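Neutral proteinase inhibitor ScNPI (Streptomyces caespitosus, PDB 4HWX) is a homodimeric, single-domain inhibitor of serine peptidases, probably of the subtilisin type, that appears able to target a second peptidase class simultaneously. Local coordinates at residues P6-F11 against D82-G87; V10-Q15 against D22-A27; C47-A52 against S108-A113; C70-D75 against T99-A104. All blocks are in the same frame, centred on the assembly; numbering follows the deposited sequence.

Contact 1. Residues P6-F11 against D82-G87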
loop_
_atom_site.group_PDB
_atom_site.type_symbol
_atom_site.label_atom_id
_atom_site.label_comp_id
_atom_site.label_asym_id
_atom_site.label_seq_id
_atom_site.Cartn_x
_atom_site.Cartn_y
_atom_site.Cartn_z
ATOM N N PRO A 6 5.990 9.435 7.980
ATOM C CA PRO A 6 4.953 9.494 6.923
ATOM C C PRO A 6 3.800 8.512 7.143
ATOM O O PRO A 6 3.968 7.486 7.794
ATOM C CB PRO A 6 5.716 9.145 5.633
ATOM C CG PRO A 6 7.145 9.150 5.987
ATOM C CD PRO A 6 7.266 8.920 7.448
ATOM N N SER A 7 2.624 8.846 6.603
ATOM C CA SER A 7 1.418 8.026 6.692
ATOM C C SER A 7 0.797 7.944 5.317
ATOM O O SER A 7 0.180 8.905 4.842
ATOM C CB SER A 7 0.445 8.592 7.723
ATOM O OG SER A 7 0.979 8.489 9.032
ATOM N N ALA A 8 1.014 6.800 4.659
ATOM C CA ALA A 8 0.545 6.487 3.312
ATOM C C ALA A 8 0.157 5.016 3.262
ATOM O O ALA A 8 0.967 4.140 3.556
ATOM C CB ALA A 8 1.631 6.811 2.286
ATOM N N MET A 9 -1.101 4.750 2.931
ATOM C CA MET A 9 -1.650 3.405 2.972
ATOM C C MET A 9 -2.475 3.055 1.763
ATOM O O MET A 9 -3.048 3.926 1.106
ATOM C CB MET A 9 -2.587 3.283 4.214
ATOM C CG MET A 9 -1.897 3.497 5.586
ATOM S SD MET A 9 -0.773 2.142 6.003
ATOM C CE MET A 9 -1.954 0.807 6.199
ATOM N N VAL A 10 -2.637 1.758 1.553
ATOM C CA VAL A 10 -3.550 1.203 0.563
ATOM C C VAL A 10 -4.387 0.145 1.299
ATOM O O VAL A 10 -3.839 -0.675 2.048
ATOM C CB VAL A 10 -2.877 0.663 -0.733
ATOM C CG1 VAL A 10 -1.818 -0.382 -0.411
ATOM C CG2 VAL A 10 -3.925 0.068 -1.687
ATOM N N PHE A 11 -5.706 0.209 1.124
ATOM C CA PHE A 11 -6.650 -0.750 1.693
ATOM C C PHE A 11 -7.332 -1.518 0.583
ATOM O O PHE A 11 -7.723 -0.918 -0.407
ATOM C CB PHE A 11 -7.703 -0.041 2.561
ATOM C CG PHE A 11 -7.073 0.816 3.632
ATOM C CD1 PHE A 11 -6.528 0.239 4.773
ATOM C CD2 PHE A 11 -6.983 2.197 3.475
ATOM C CE1 PHE A 11 -5.896 1.025 5.737
ATOM C CE2 PHE A 11 -6.360 2.988 4.446
ATOM C CZ PHE A 11 -5.848 2.397 5.582
ATOM N N ASP A 82 -1.807 -2.008 3.881
ATOM C CA ASP A 82 -0.349 -1.984 3.669
ATOM C C ASP A 82 0.139 -0.574 3.463
ATOM O O ASP A 82 -0.562 0.222 2.841
ATOM C CB ASP A 82 0.080 -2.845 2.462
ATOM C CG ASP A 82 -0.259 -4.313 2.571
ATOM O OD1 ASP A 82 0.583 -5.077 3.065
ATOM O OD2 ASP A 82 -1.348 -4.710 2.096
ATOM N N GLY A 83 1.355 -0.297 3.934
ATOM C CA GLY A 83 1.991 0.997 3.735
ATOM C C GLY A 83 2.788 1.439 4.922
ATOM O O GLY A 83 3.565 0.653 5.474
ATOM N N VAL A 84 2.594 2.695 5.323
ATOM C CA VAL A 84 3.302 3.243 6.481
ATOM C C VAL A 84 2.312 4.083 7.274
ATOM O O VAL A 84 1.475 4.748 6.683
ATOM C CB VAL A 84 4.601 4.011 6.062
ATOM C CG1 VAL A 84 4.324 5.155 5.092
ATOM C CG2 VAL A 84 5.378 4.506 7.272
ATOM N N LEU A 85 2.391 4.020 8.607
ATOM C CA LEU A 85 1.527 4.761 9.507
ATOM C C LEU A 85 2.385 5.366 10.594
ATOM O O LEU A 85 2.982 4.626 11.387
ATOM C CB LEU A 85 0.424 3.847 10.091
ATOM C CG LEU A 85 -0.547 4.459 11.144
ATOM C CD1 LEU A 85 -1.290 5.686 10.586
ATOM C CD2 LEU A 85 -1.574 3.421 11.612
ATOM N N ASN A 86 2.464 6.712 10.614
ATOM C CA ASN A 86 3.252 7.492 11.570
ATOM C C ASN A 86 4.703 6.944 11.640
ATOM O O ASN A 86 5.238 6.728 12.723
ATOM C CB ASN A 86 2.562 7.540 12.958
ATOM C CG ASN A 86 1.193 8.188 12.920
ATOM O OD1 ASN A 86 0.982 9.240 12.293
ATOM N ND2 ASN A 86 0.221 7.570 13.583
ATOM N N GLY A 87 5.280 6.675 10.460
ATOM C CA GLY A 87 6.642 6.175 10.311
ATOM C C GLY A 87 6.854 4.678 10.415
ATOM O O GLY A 87 7.953 4.222 10.122
HETATM O O HOH W 1 -1.562 9.408 10.529
HETATM O O HOH W 2 -3.505 -3.413 1.246
#
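An antiparallel ladder joins residues 6-11, at the start of a central strand of the Streptomyces subtilisin inhibitor sheet, to residues 82-87, which turn a corner at G83. A8 and V84 form one hydrogen-bonded pair, with V84 N donating to A8 O at 2.8 Å. V10 and D82 form another, with V10 N donating to D82 O at 2.9 Å. Between them, M9 faces G83 in a non-hydrogen-bonded pair. The glycine has phi 143°, and a side chain there would run straight into A8 O and M9 CA. M9 is bent at chi2 (-70°) and chi3 (-66°), which folds its thioether back over the corner: SD lies 3.5 Å from V84 N, and CE reaches 3.6 Å from D82 N.

A8, V10, D82 and V84 share one face, and this face packs on the second subunit, where R89 of that subunit makes a salt bridge with D82 OD2. V84 sets CG2 3.3 Å from P6 O. Past the ladder the turn is still tied to the first segment, since G87 N donates to P6 O at 3.1 Å. N86 ND2 is held by N51, while a water joins N86 OD1 to S7 OG. That same S7 hydroxyl oxygen accepts the backbone N-H of N86 at 2.8 Å, in a nearly straight bond.

Contact 2. Residues V10-Q15 against D22-A27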
loop_
_atom_site.group_PDB
_atom_site.type_symbol
_atom_site.label_atom_id
_atom_site.label_comp_id
_atom_site.label_asym_id
_atom_site.label_seq_id
_atom_site.Cartn_x
_atom_site.Cartn_y
_atom_site.Cartn_z
ATOM N N VAL A 10 -2.637 1.758 1.553
ATOM C CA VAL A 10 -3.550 1.203 0.563
ATOM C C VAL A 10 -4.387 0.145 1.299
ATOM O O VAL A 10 -3.839 -0.675 2.048
ATOM C CB VAL A 10 -2.877 0.663 -0.733
ATOM C CG1 VAL A 10 -1.818 -0.382 -0.411
ATOM C CG2 VAL A 10 -3.925 0.068 -1.687
ATOM N N PHE A 11 -5.706 0.209 1.124
ATOM C CA PHE A 11 -6.650 -0.750 1.693
ATOM C C PHE A 11 -7.332 -1.518 0.583
ATOM O O PHE A 11 -7.723 -0.918 -0.407
ATOM C CB PHE A 11 -7.703 -0.041 2.561
ATOM C CG PHE A 11 -7.073 0.816 3.632
ATOM C CD1 PHE A 11 -6.528 0.239 4.773
ATOM C CD2 PHE A 11 -6.983 2.197 3.475
ATOM C CE1 PHE A 11 -5.896 1.025 5.737
ATOM C CE2 PHE A 11 -6.360 2.988 4.446
ATOM C CZ PHE A 11 -5.848 2.397 5.582
ATOM N N THR A 12 -7.453 -2.837 0.715
ATOM C CA THR A 12 -8.140 -3.625 -0.312
ATOM C C THR A 12 -9.129 -4.597 0.348
ATOM O O THR A 12 -9.028 -4.922 1.542
ATOM C CB THR A 12 -7.190 -4.385 -1.279
ATOM O OG1 THR A 12 -6.851 -5.674 -0.772
ATOM C CG2 THR A 12 -5.949 -3.579 -1.716
ATOM N N VAL A 13 -10.086 -5.050 -0.454
ATOM C CA VAL A 13 -11.062 -6.066 -0.069
ATOM C C VAL A 13 -10.962 -7.148 -1.144
ATOM O O VAL A 13 -11.132 -6.865 -2.337
ATOM C CB VAL A 13 -12.490 -5.498 0.114
ATOM C CG1 VAL A 13 -13.472 -6.602 0.467
ATOM C CG2 VAL A 13 -12.526 -4.395 1.159
ATOM N N ILE A 14 -10.656 -8.377 -0.704
ATOM C CA ILE A 14 -10.408 -9.524 -1.556
ATOM C C ILE A 14 -11.492 -10.606 -1.427
ATOM O O ILE A 14 -11.897 -10.964 -0.319
ATOM C CB ILE A 14 -8.998 -10.099 -1.200
ATOM C CG1 ILE A 14 -7.896 -9.033 -1.387
ATOM C CG2 ILE A 14 -8.691 -11.358 -2.011
ATOM C CD1 ILE A 14 -6.492 -9.454 -0.786
ATOM N N GLN A 15 -11.938 -11.139 -2.577
ATOM C CA GLN A 15 -12.888 -12.246 -2.612
ATOM C C GLN A 15 -12.074 -13.528 -2.414
ATOM O O GLN A 15 -11.336 -13.944 -3.322
ATOM C CB GLN A 15 -13.660 -12.251 -3.943
ATOM C CG GLN A 15 -14.784 -13.282 -4.012
ATOM C CD GLN A 15 -15.363 -13.329 -5.405
ATOM O OE1 GLN A 15 -16.396 -12.713 -5.696
ATOM N NE2 GLN A 15 -14.667 -13.994 -6.317
ATOM N N ASP A 22 -6.491 -14.831 -5.696
ATOM C CA ASP A 22 -7.784 -14.226 -5.360
ATOM C C ASP A 22 -8.039 -12.874 -6.025
ATOM O O ASP A 22 -7.136 -12.046 -6.148
ATOM C CB ASP A 22 -7.925 -14.073 -3.842
ATOM C CG ASP A 22 -8.152 -15.355 -3.061
ATOM O OD1 ASP A 22 -8.597 -16.353 -3.665
ATOM O OD2 ASP A 22 -7.937 -15.343 -1.836
ATOM N N THR A 23 -9.294 -12.667 -6.438
ATOM C CA THR A 23 -9.785 -11.448 -7.073
ATOM C C THR A 23 -9.892 -10.310 -6.050
ATOM O O THR A 23 -10.513 -10.468 -4.993
ATOM C CB THR A 23 -11.150 -11.745 -7.723
ATOM O OG1 THR A 23 -10.953 -12.723 -8.746
ATOM C CG2 THR A 23 -11.823 -10.502 -8.309
ATOM N N VAL A 24 -9.314 -9.157 -6.391
ATOM C CA VAL A 24 -9.383 -7.957 -5.559
ATOM C C VAL A 24 -10.661 -7.254 -5.989
ATOM O O VAL A 24 -10.765 -6.853 -7.140
ATOM C CB VAL A 24 -8.112 -7.071 -5.695
ATOM C CG1 VAL A 24 -8.224 -5.798 -4.855
ATOM C CG2 VAL A 24 -6.849 -7.856 -5.326
ATOM N N LEU A 25 -11.641 -7.148 -5.087
ATOM C CA LEU A 25 -12.937 -6.533 -5.387
ATOM C C LEU A 25 -12.828 -5.008 -5.483
ATOM O O LEU A 25 -13.394 -4.409 -6.397
ATOM C CB LEU A 25 -13.990 -6.931 -4.307
ATOM C CG LEU A 25 -14.294 -8.449 -4.145
ATOM C CD1 LEU A 25 -15.199 -8.705 -2.922
ATOM C CD2 LEU A 25 -14.950 -9.028 -5.405
ATOM N N ARG A 26 -12.138 -4.375 -4.521
ATOM C CA ARG A 26 -12.055 -2.921 -4.489
ATOM C C ARG A 26 -10.873 -2.488 -3.645
ATOM O O ARG A 26 -10.372 -3.263 -2.831
ATOM C CB ARG A 26 -13.388 -2.294 -3.969
ATOM C CG ARG A 26 -13.807 -2.722 -2.567
ATOM C CD ARG A 26 -15.240 -2.292 -2.272
ATOM N NE ARG A 26 -15.633 -2.682 -0.921
ATOM C CZ ARG A 26 -16.120 -3.874 -0.598
ATOM N NH1 ARG A 26 -16.304 -4.799 -1.534
ATOM N NH2 ARG A 26 -16.425 -4.152 0.658
ATOM N N ALA A 27 -10.427 -1.260 -3.852
ATOM C CA ALA A 27 -9.288 -0.715 -3.129
ATOM C C ALA A 27 -9.332 0.792 -3.042
ATOM O O ALA A 27 -9.902 1.438 -3.929
ATOM C CB ALA A 27 -7.990 -1.131 -3.820
HETATM O O HOH W 3 -11.369 -14.744 -5.994
#
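R26 leaves its backbone with CG tucked between N and the carbonyl carbon (chi1 59°) and then runs extended to NE, while V13 across the hairpin turns CG1 away from its own N (chi1 178°). The two side chains therefore lie alongside, pointing the same way, and V13 CG1 sits 3.5 Å above one face of the guanidinium, offset toward its rim. R26 NE is hydrogen-bonded to F114 O, which helps to orient the plane the valine covers.

The backbone beneath is a classic beta bulge in the hairpin of strands 8-15 and 23-32: L25 and R26 both face V13. V13 N donates to R26 O at 3.0 Å, whereas V13 O takes the N-H of L25 at 2.8 Å and that of R26 only weakly. Beyond the bulge the shifted register shows in I14 and V24, a non-hydrogen-bonded pair. Q15 N donates to T23 O at 2.9 Å. L25 crosses Q15 at about a right angle, with CD2 3.8 Å from Q15 CB. On the face of T12 and A27, T12 CG2 meets A27 CB at 3.8 Å. I14 crosses D22 at about a right angle, with CG2 3.4 Å from D22 CB.

Cutting R26 back to alanine is likely to uncover the V13 methyls on this side and leave F114 O without its side-chain donor. The arginine thus serves two chemistries at once, giving the valine a flat surface to pack on while its NE ties the chain's last residue to the hairpin.

Contact 3. Residues C47-A52 against S108-A113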
loop_
_atom_site.group_PDB
_atom_site.type_symbol
_atom_site.label_atom_id
_atom_site.label_comp_id
_atom_site.label_asym_id
_atom_site.label_seq_id
_atom_site.Cartn_x
_atom_site.Cartn_y
_atom_site.Cartn_z
ATOM N N CYS A 47 -8.150 8.553 8.526
ATOM C CA CYS A 47 -6.881 8.929 9.183
ATOM C C CYS A 47 -7.025 8.928 10.705
ATOM O O CYS A 47 -6.179 8.333 11.379
ATOM C CB CYS A 47 -6.394 10.285 8.688
ATOM S SG CYS A 47 -5.890 10.269 6.954
ATOM N N ASP A 48 -8.103 9.573 11.236
ATOM C CA ASP A 48 -8.435 9.629 12.673
ATOM C C ASP A 48 -8.600 8.202 13.229
ATOM O O ASP A 48 -8.079 7.885 14.303
ATOM C CB ASP A 48 -9.751 10.414 12.914
ATOM C CG ASP A 48 -9.807 11.891 12.541
ATOM O OD1 ASP A 48 -8.754 12.544 12.545
ATOM O OD2 ASP A 48 -10.932 12.395 12.267
ATOM N N ALA A 49 -9.354 7.354 12.491
ATOM C CA ALA A 49 -9.634 5.959 12.876
ATOM C C ALA A 49 -8.334 5.149 12.971
ATOM O O ALA A 49 -8.132 4.446 13.968
ATOM C CB ALA A 49 -10.602 5.312 11.897
ATOM N N LEU A 50 -7.409 5.342 12.008
ATOM C CA LEU A 50 -6.091 4.678 12.021
ATOM C C LEU A 50 -5.261 5.129 13.214
ATOM O O LEU A 50 -4.682 4.303 13.928
ATOM C CB LEU A 50 -5.331 4.971 10.715
ATOM C CG LEU A 50 -5.847 4.267 9.480
ATOM C CD1 LEU A 50 -5.043 4.703 8.264
ATOM C CD2 LEU A 50 -5.814 2.743 9.655
ATOM N N ASN A 51 -5.241 6.444 13.467
ATOM C CA ASN A 51 -4.512 6.984 14.613
ATOM C C ASN A 51 -5.070 6.449 15.935
ATOM O O ASN A 51 -4.293 6.185 16.849
ATOM C CB ASN A 51 -4.526 8.519 14.584
ATOM C CG ASN A 51 -3.539 9.102 13.597
ATOM O OD1 ASN A 51 -2.507 8.501 13.272
ATOM N ND2 ASN A 51 -3.836 10.289 13.088
ATOM N N ALA A 52 -6.391 6.228 16.026
ATOM C CA ALA A 52 -7.021 5.726 17.257
ATOM C C ALA A 52 -6.567 4.292 17.644
ATOM O O ALA A 52 -6.702 3.919 18.809
ATOM C CB ALA A 52 -8.537 5.771 17.133
ATOM N N SER A 108 -18.852 0.693 11.459
ATOM C CA SER A 108 -19.157 1.593 10.361
ATOM C C SER A 108 -17.873 2.428 10.251
ATOM O O SER A 108 -17.883 3.600 9.854
ATOM C CB SER A 108 -20.425 2.399 10.630
ATOM O OG SER A 108 -21.560 1.702 10.144
ATOM N N ASN A 109 -16.747 1.762 10.663
ATOM C CA ASN A 109 -15.376 2.245 10.727
ATOM C C ASN A 109 -15.031 2.883 9.412
ATOM O O ASN A 109 -15.154 2.238 8.364
ATOM C CB ASN A 109 -14.416 1.100 11.063
ATOM C CG ASN A 109 -13.048 1.532 11.503
ATOM O OD1 ASN A 109 -12.252 2.007 10.714
ATOM N ND2 ASN A 109 -12.753 1.380 12.771
ATOM N N PRO A 110 -14.659 4.170 9.423
ATOM C CA PRO A 110 -14.402 4.860 8.146
ATOM C C PRO A 110 -13.362 4.153 7.259
ATOM O O PRO A 110 -13.510 4.190 6.050
ATOM C CB PRO A 110 -13.906 6.236 8.593
ATOM C CG PRO A 110 -14.525 6.425 9.933
ATOM C CD PRO A 110 -14.482 5.081 10.571
ATOM N N VAL A 111 -12.360 3.461 7.860
ATOM C CA VAL A 111 -11.267 2.802 7.128
ATOM C C VAL A 111 -11.802 1.903 6.006
ATOM O O VAL A 111 -11.372 2.088 4.865
ATOM C CB VAL A 111 -10.274 2.048 8.048
ATOM C CG1 VAL A 111 -9.204 1.326 7.222
ATOM C CG2 VAL A 111 -9.611 3.018 9.026
ATOM N N TYR A 112 -12.742 0.989 6.305
ATOM C CA TYR A 112 -13.286 0.105 5.274
ATOM C C TYR A 112 -14.677 0.540 4.782
ATOM O O TYR A 112 -15.399 -0.273 4.200
ATOM C CB TYR A 112 -13.270 -1.361 5.731
ATOM C CG TYR A 112 -11.851 -1.889 5.751
ATOM C CD1 TYR A 112 -11.189 -2.210 4.561
ATOM C CD2 TYR A 112 -11.107 -1.899 6.931
ATOM C CE1 TYR A 112 -9.842 -2.585 4.556
ATOM C CE2 TYR A 112 -9.773 -2.321 6.943
ATOM C CZ TYR A 112 -9.147 -2.665 5.754
ATOM O OH TYR A 112 -7.827 -3.056 5.758
ATOM N N ALA A 113 -15.007 1.834 4.916
ATOM C CA ALA A 113 -16.285 2.358 4.407
ATOM C C ALA A 113 -16.095 2.806 2.940
ATOM O O ALA A 113 -16.084 4.003 2.628
ATOM C CB ALA A 113 -16.792 3.500 5.291
#
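A49 points its CB from helix 43-52 toward the loop of residues 108-113, and that one methyl is met by three residues in a row. V111 CG2 comes closest at 3.8 Å, N109 OD1 follows at 3.9 Å, and P110 CD touches at 4.1 Å. The next residue of the helix, L50, crosses V111 at about a right angle, setting CD2 3.9 Å from the same CG2. V111 has CG1 anti to its backbone N (chi1 177°), which turns CG2 toward A49 and L50. F11 of the sheet packs on both L50 and V111 and places this contact between helix, loop and strand.

The loop is shaped by an Asx turn: N109 OD1 accepts the V111 N-H at 3.2 Å, in the carbonyl plane and on a lone pair. With a leucine for N109, V111 N would probably lack this acceptor, and the turn that presents CG2 to the helix could relax. H40 NE2 bonds to V111 O from outside. Across the interface itself the grip is all van der Waals, so the fit probably relies on shape, with the Asx turn helping to place V111, rather than on directional bonds to the helix.

Contact 4. Residues C70-D75 against T99-A104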
loop_
_atom_site.group_PDB
_atom_site.type_symbol
_atom_site.label_atom_id
_atom_site.label_comp_id
_atom_site.label_asym_id
_atom_site.label_seq_id
_atom_site.Cartn_x
_atom_site.Cartn_y
_atom_site.Cartn_z
ATOM N N CYS A 70 -26.489 -12.703 10.985
ATOM C CA CYS A 70 -25.818 -12.993 9.706
ATOM C C CYS A 70 -26.086 -14.433 9.278
ATOM O O CYS A 70 -26.145 -15.331 10.141
ATOM C CB CYS A 70 -24.306 -12.746 9.803
ATOM S SG CYS A 70 -23.802 -10.993 9.744
ATOM N N PRO A 71 -26.129 -14.686 7.952
ATOM C CA PRO A 71 -26.146 -16.085 7.486
ATOM C C PRO A 71 -24.767 -16.697 7.805
ATOM O O PRO A 71 -23.765 -15.965 7.925
ATOM C CB PRO A 71 -26.424 -15.955 5.982
ATOM C CG PRO A 71 -25.833 -14.636 5.605
ATOM C CD PRO A 71 -26.004 -13.739 6.817
ATOM N N MET A 72 -24.701 -18.026 7.945
ATOM C CA MET A 72 -23.443 -18.670 8.357
ATOM C C MET A 72 -22.711 -19.375 7.227
ATOM O O MET A 72 -21.709 -20.041 7.491
ATOM C CB MET A 72 -23.714 -19.655 9.508
ATOM C CG MET A 72 -24.237 -18.967 10.762
ATOM S SD MET A 72 -22.900 -18.240 11.695
ATOM C CE MET A 72 -22.884 -16.633 11.088
ATOM N N TYR A 73 -23.115 -19.171 5.972
ATOM C CA TYR A 73 -22.369 -19.797 4.874
ATOM C C TYR A 73 -20.940 -19.266 4.848
ATOM O O TYR A 73 -20.680 -18.113 5.253
ATOM C CB TYR A 73 -23.075 -19.586 3.515
ATOM C CG TYR A 73 -23.265 -18.133 3.139
ATOM C CD1 TYR A 73 -22.199 -17.369 2.669
ATOM C CD2 TYR A 73 -24.533 -17.553 3.139
ATOM C CE1 TYR A 73 -22.358 -16.023 2.357
ATOM C CE2 TYR A 73 -24.716 -16.219 2.778
ATOM C CZ TYR A 73 -23.618 -15.455 2.397
ATOM O OH TYR A 73 -23.756 -14.151 2.010
ATOM N N PHE A 74 -19.998 -20.133 4.487
ATOM C CA PHE A 74 -18.589 -19.766 4.413
ATOM C C PHE A 74 -18.292 -19.319 2.992
ATOM O O PHE A 74 -18.369 -20.116 2.054
ATOM C CB PHE A 74 -17.675 -20.934 4.841
ATOM C CG PHE A 74 -16.192 -20.644 4.768
ATOM C CD1 PHE A 74 -15.602 -19.726 5.630
ATOM C CD2 PHE A 74 -15.379 -21.310 3.853
ATOM C CE1 PHE A 74 -14.225 -19.469 5.568
ATOM C CE2 PHE A 74 -13.999 -21.066 3.806
ATOM C CZ PHE A 74 -13.431 -20.159 4.672
ATOM N N ASP A 75 -18.005 -18.025 2.832
ATOM C CA ASP A 75 -17.691 -17.438 1.535
ATOM C C ASP A 75 -16.743 -16.310 1.893
ATOM O O ASP A 75 -17.169 -15.167 2.039
ATOM C CB ASP A 75 -18.991 -17.004 0.819
ATOM C CG ASP A 75 -18.821 -16.666 -0.639
ATOM O OD1 ASP A 75 -17.648 -16.629 -1.116
ATOM O OD2 ASP A 75 -19.854 -16.490 -1.325
ATOM N N THR A 99 -19.379 -11.593 3.821
ATOM C CA THR A 99 -19.509 -10.129 3.828
ATOM C C THR A 99 -20.349 -9.610 4.972
ATOM O O THR A 99 -20.041 -8.527 5.488
ATOM C CB THR A 99 -20.064 -9.611 2.504
ATOM O OG1 THR A 99 -21.372 -10.154 2.307
ATOM C CG2 THR A 99 -19.134 -9.928 1.332
ATOM N N CYS A 100 -21.407 -10.348 5.376
ATOM C CA CYS A 100 -22.248 -9.916 6.494
ATOM C C CYS A 100 -21.404 -9.847 7.781
ATOM O O CYS A 100 -21.509 -8.882 8.535
ATOM C CB CYS A 100 -23.450 -10.844 6.667
ATOM S SG CYS A 100 -24.595 -10.321 7.977
ATOM N N VAL A 101 -20.609 -10.895 8.049
ATOM C CA VAL A 101 -19.738 -10.994 9.240
ATOM C C VAL A 101 -18.672 -9.861 9.202
ATOM O O VAL A 101 -18.394 -9.220 10.222
ATOM C CB VAL A 101 -19.087 -12.403 9.384
ATOM C CG1 VAL A 101 -18.135 -12.450 10.590
ATOM C CG2 VAL A 101 -20.162 -13.490 9.518
ATOM N N MET A 102 -18.148 -9.583 8.020
ATOM C CA MET A 102 -17.195 -8.492 7.832
ATOM C C MET A 102 -17.810 -7.165 8.240
ATOM O O MET A 102 -17.220 -6.442 9.059
ATOM C CB MET A 102 -16.727 -8.427 6.371
ATOM C CG MET A 102 -15.918 -7.184 6.096
ATOM S SD MET A 102 -15.232 -7.156 4.428
ATOM C CE MET A 102 -15.026 -5.310 4.236
ATOM N N SER A 103 -19.011 -6.869 7.699
ATOM C CA SER A 103 -19.736 -5.628 8.005
ATOM C C SER A 103 -20.013 -5.508 9.513
ATOM O O SER A 103 -19.764 -4.430 10.100
ATOM C CB SER A 103 -21.034 -5.544 7.204
ATOM O OG SER A 103 -21.778 -4.393 7.568
ATOM N N ALA A 104 -20.451 -6.618 10.152
ATOM C CA ALA A 104 -20.768 -6.628 11.590
ATOM C C ALA A 104 -19.547 -6.270 12.459
ATOM O O ALA A 104 -19.684 -5.502 13.421
ATOM C CB ALA A 104 -21.318 -7.986 12.009
HETATM O O HOH W 4 -23.032 -12.196 3.575
HETATM O O HOH W 5 -22.331 -11.717 0.001
#
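The loop that, as in other inhibitors of the subtilisin inhibitor fold, probably carries the reactive site is fastened here to helix 99-105, by a disulfide, a few apolar touches and water. By analogy with other members of the family, M72 is probably the residue offered to the serine peptidase, with C70 and P71 just ahead of it and Y73 behind.

The covalent link is C70 SG to C100 SG, 2.1 Å long, with a chi3 of -81°, close to the unstrained right angle and left-handed in sense. C100 directs its SG away from its own backbone N (chi1 -177°), out from the first turn of the helix and toward the loop.

Apolar contacts flank the bridge. P71 CD rests 3.9 Å from C100 CB, and C70 CB lies 4.2 Å from V101 CG2. M72 touches that valine methyl only slightly with CE, and a crystal neighbour also meets M72.

Polar support comes from outside the pair and from solvent. N98 ND2 bonds to both P71 O and Y73 O, holding the loop backbone on either side of M72. Y73 OH reaches the helix through water: one water lies 2.6 Å from Y73 OH and accepts the backbone N-H of C100 at 3.0 Å. A second sits 2.9 Å from T99 OG1 and only weakly meets Y73 OH.

Contacts 1 and 2 use successive parts of strand 8-15, sharing V10 and F11, with centres about 17 Å apart, and both touch the second subunit. F11 carries the connection on to contact 3: its CZ lies 3.6 Å from L50 CD1, and its CE1 is 3.6 Å from V111 CG1. N86 of contact 1 and N51 of contact 3 also join, probably by a hydrogen bond. Contact 2 meets contact 4 where M102 CE packs on R26 and V13. The centre of contact 4, which holds the probable reactive-site loop, is about 28 Å from that of contact 1, beside which lies H4, seen to bind zinc in this protein, though none is bound to this chain.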